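Local coordinates for TetR-family transcriptional regulator (Streptomyces coelicolor, PDB 2G7L), which probably binds operator DNA through an N-terminal helix-turn-helix domain and regulates transcription, as other TetR-family proteins do, at residues 73-78 and 122-127. Sequence-based numbering, arbitrary orientation. Where two conformers were deposited one is given.
Sequences ALLGEV and ENYLRL
Asn123 lays its amide against the backbone at Gly76, where helix 63-74 gives way to a type I turn, a case of a glycine at a helix end letting a side chain lie close on the backbone: Asn123 CG is 3.6 Å from Gly76 CA. With CG anti to the carbonyl carbon (chi1 -69°), the amide reaches across to the turn, and its ND2 donates a hydrogen bond to the backbone oxygen of Asp72. Beneath the amide the contact is apolar and buried. Leu75 runs beside Tyr124, Leu75 CD2 meeting the ring edge at Tyr124 CD1, 4.0 Å away, and Val78 CG2 reaches Leu127 CD1 at 4.2 Å. The solvent side is looser: Arg126 NH2 lies 4.3 Å from Gly76 CA, at the guanidinium edge, and makes a weak 3.5 Å hydrogen bond to Asn123 OD1. Cut back to an alanine, Asn123 would probably leave the Asp72 carbonyl without this donor, open a gap over Gly76 and deprive Arg126 of its weak acceptor. The contact joins helix 63-74, which in TetR-family proteins connects the DNA-binding helices to the C-terminal domain, to helix 122-136 of that domain; helix 89-106 packs on Leu75, Val78 and Leu127, helix 142-161 on Tyr124 and Leu127.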
loop_
_atom_site.group_PDB
_atom_site.type_symbol
_atom_site.label_atom_id
_atom_site.label_comp_id
_atom_site.label_asym_id
_atom_site.label_seq_id
_atom_site.Cartn_x
_atom_site.Cartn_y
_atom_site.Cartn_z
ATOM N N ALA A 73 7.961 0.957 18.049
ATOM C CA ALA A 73 9.146 1.421 18.743
ATOM C C ALA A 73 9.810 2.571 17.981
ATOM O O ALA A 73 10.102 3.620 18.565
ATOM C CB ALA A 73 10.154 0.230 18.911
ATOM N N LEU A 74 10.031 2.378 16.681
ATOM C CA LEU A 74 10.797 3.339 15.836
ATOM C C LEU A 74 10.066 4.679 15.625
ATOM O O LEU A 74 10.673 5.704 15.280
ATOM C CB LEU A 74 11.140 2.691 14.475
ATOM C CG LEU A 74 12.133 1.515 14.527
ATOM C CD1 LEU A 74 11.907 0.553 13.409
ATOM C CD2 LEU A 74 13.589 2.011 14.456
ATOM N N LEU A 75 8.768 4.662 15.904
ATOM C CA LEU A 75 7.887 5.837 15.768
ATOM C C LEU A 75 7.918 6.768 16.979
ATOM O O LEU A 75 7.234 7.793 16.988
ATOM C CB LEU A 75 6.428 5.387 15.520
ATOM C CG LEU A 75 5.913 5.303 14.075
ATOM C CD1 LEU A 75 7.029 5.231 13.068
ATOM C CD2 LEU A 75 4.921 4.170 13.889
ATOM N N GLY A 76 8.673 6.394 18.023
ATOM C CA GLY A 76 8.904 7.289 19.148
ATOM C C GLY A 76 9.828 8.428 18.733
ATOM O O GLY A 76 9.895 9.471 19.411
ATOM N N GLU A 77 10.544 8.244 17.629
ATOM C CA GLU A 77 11.456 9.282 17.149
ATOM C C GLU A 77 10.686 10.470 16.517
ATOM O O GLU A 77 11.017 11.638 16.793
ATOM C CB GLU A 77 12.547 8.709 16.220
ATOM C CG GLU A 77 12.106 8.462 14.753
ATOM C CD GLU A 77 13.103 7.601 13.937
ATOM O OE1 GLU A 77 13.012 6.322 14.007
ATOM O OE2 GLU A 77 13.935 8.215 13.194
ATOM N N VAL A 78 9.657 10.177 15.710
ATOM C CA VAL A 78 8.818 11.229 15.077
ATOM C C VAL A 78 8.278 12.359 16.002
ATOM O O VAL A 78 7.825 12.124 17.142
ATOM C CB VAL A 78 7.735 10.669 14.010
ATOM C CG1 VAL A 78 7.525 9.172 14.093
ATOM C CG2 VAL A 78 6.388 11.424 14.067
ATOM N N GLU A 122 1.928 2.455 21.928
ATOM C CA GLU A 122 1.712 3.835 22.376
ATOM C C GLU A 122 2.104 4.920 21.381
ATOM O O GLU A 122 1.436 5.959 21.292
ATOM C CB GLU A 122 2.372 4.139 23.750
ATOM C CG GLU A 122 1.756 5.417 24.409
ATOM C CD GLU A 122 0.208 5.546 24.185
ATOM O OE1 GLU A 122 -0.564 4.741 24.774
ATOM O OE2 GLU A 122 -0.237 6.463 23.433
ATOM N N ASN A 123 3.200 4.691 20.675
ATOM C CA ASN A 123 3.730 5.667 19.759
ATOM C C ASN A 123 2.806 5.857 18.530
ATOM O O ASN A 123 2.708 6.968 17.985
ATOM C CB ASN A 123 5.125 5.263 19.328
ATOM C CG ASN A 123 6.163 5.360 20.490
ATOM O OD1 ASN A 123 6.124 6.300 21.277
ATOM N ND2 ASN A 123 7.115 4.427 20.537
ATOM N N TYR A 124 2.126 4.780 18.126
ATOM C CA TYR A 124 1.271 4.798 16.948
ATOM C C TYR A 124 -0.017 5.460 17.358
ATOM O O TYR A 124 -0.505 6.341 16.647
ATOM C CB TYR A 124 0.994 3.392 16.361
ATOM C CG TYR A 124 0.273 3.432 14.989
ATOM C CD1 TYR A 124 0.946 3.843 13.846
ATOM C CD2 TYR A 124 -1.046 3.063 14.856
ATOM C CE1 TYR A 124 0.305 3.883 12.567
ATOM C CE2 TYR A 124 -1.704 3.091 13.581
ATOM C CZ TYR A 124 -1.002 3.515 12.449
ATOM O OH TYR A 124 -1.592 3.559 11.158
ATOM N N LEU A 125 -0.570 5.045 18.495
ATOM C CA LEU A 125 -1.720 5.744 19.071
ATOM C C LEU A 125 -1.467 7.262 19.273
ATOM O O LEU A 125 -2.389 8.057 19.121
ATOM C CB LEU A 125 -2.141 5.071 20.399
ATOM C CG LEU A 125 -3.307 4.082 20.266
ATOM C CD1 LEU A 125 -3.011 3.036 19.182
ATOM C CD2 LEU A 125 -3.520 3.427 21.624
ATOM N N ARG A 126 -0.233 7.647 19.598
ATOM C CA ARG A 126 0.132 9.054 19.682
ATOM C C ARG A 126 0.233 9.770 18.331
ATOM O O ARG A 126 -0.167 10.942 18.203
ATOM C CB ARG A 126 1.446 9.270 20.464
ATOM C CG ARG A 126 1.230 9.241 22.030
ATOM C CD ARG A 126 2.555 9.534 22.773
ATOM N NE ARG A 126 3.728 9.220 21.946
ATOM C CZ ARG A 126 4.620 10.108 21.488
ATOM N NH1 ARG A 126 4.485 11.410 21.786
ATOM N NH2 ARG A 126 5.649 9.687 20.720
ATOM N N LEU A 127 0.859 9.097 17.358
ATOM C CA LEU A 127 0.783 9.533 15.961
ATOM C C LEU A 127 -0.636 9.701 15.523
ATOM O O LEU A 127 -0.964 10.748 15.024
ATOM C CB LEU A 127 1.482 8.560 15.020
ATOM C CG LEU A 127 1.450 8.936 13.522
ATOM C CD1 LEU A 127 2.501 10.010 13.215
ATOM C CD2 LEU A 127 1.814 7.635 12.776
#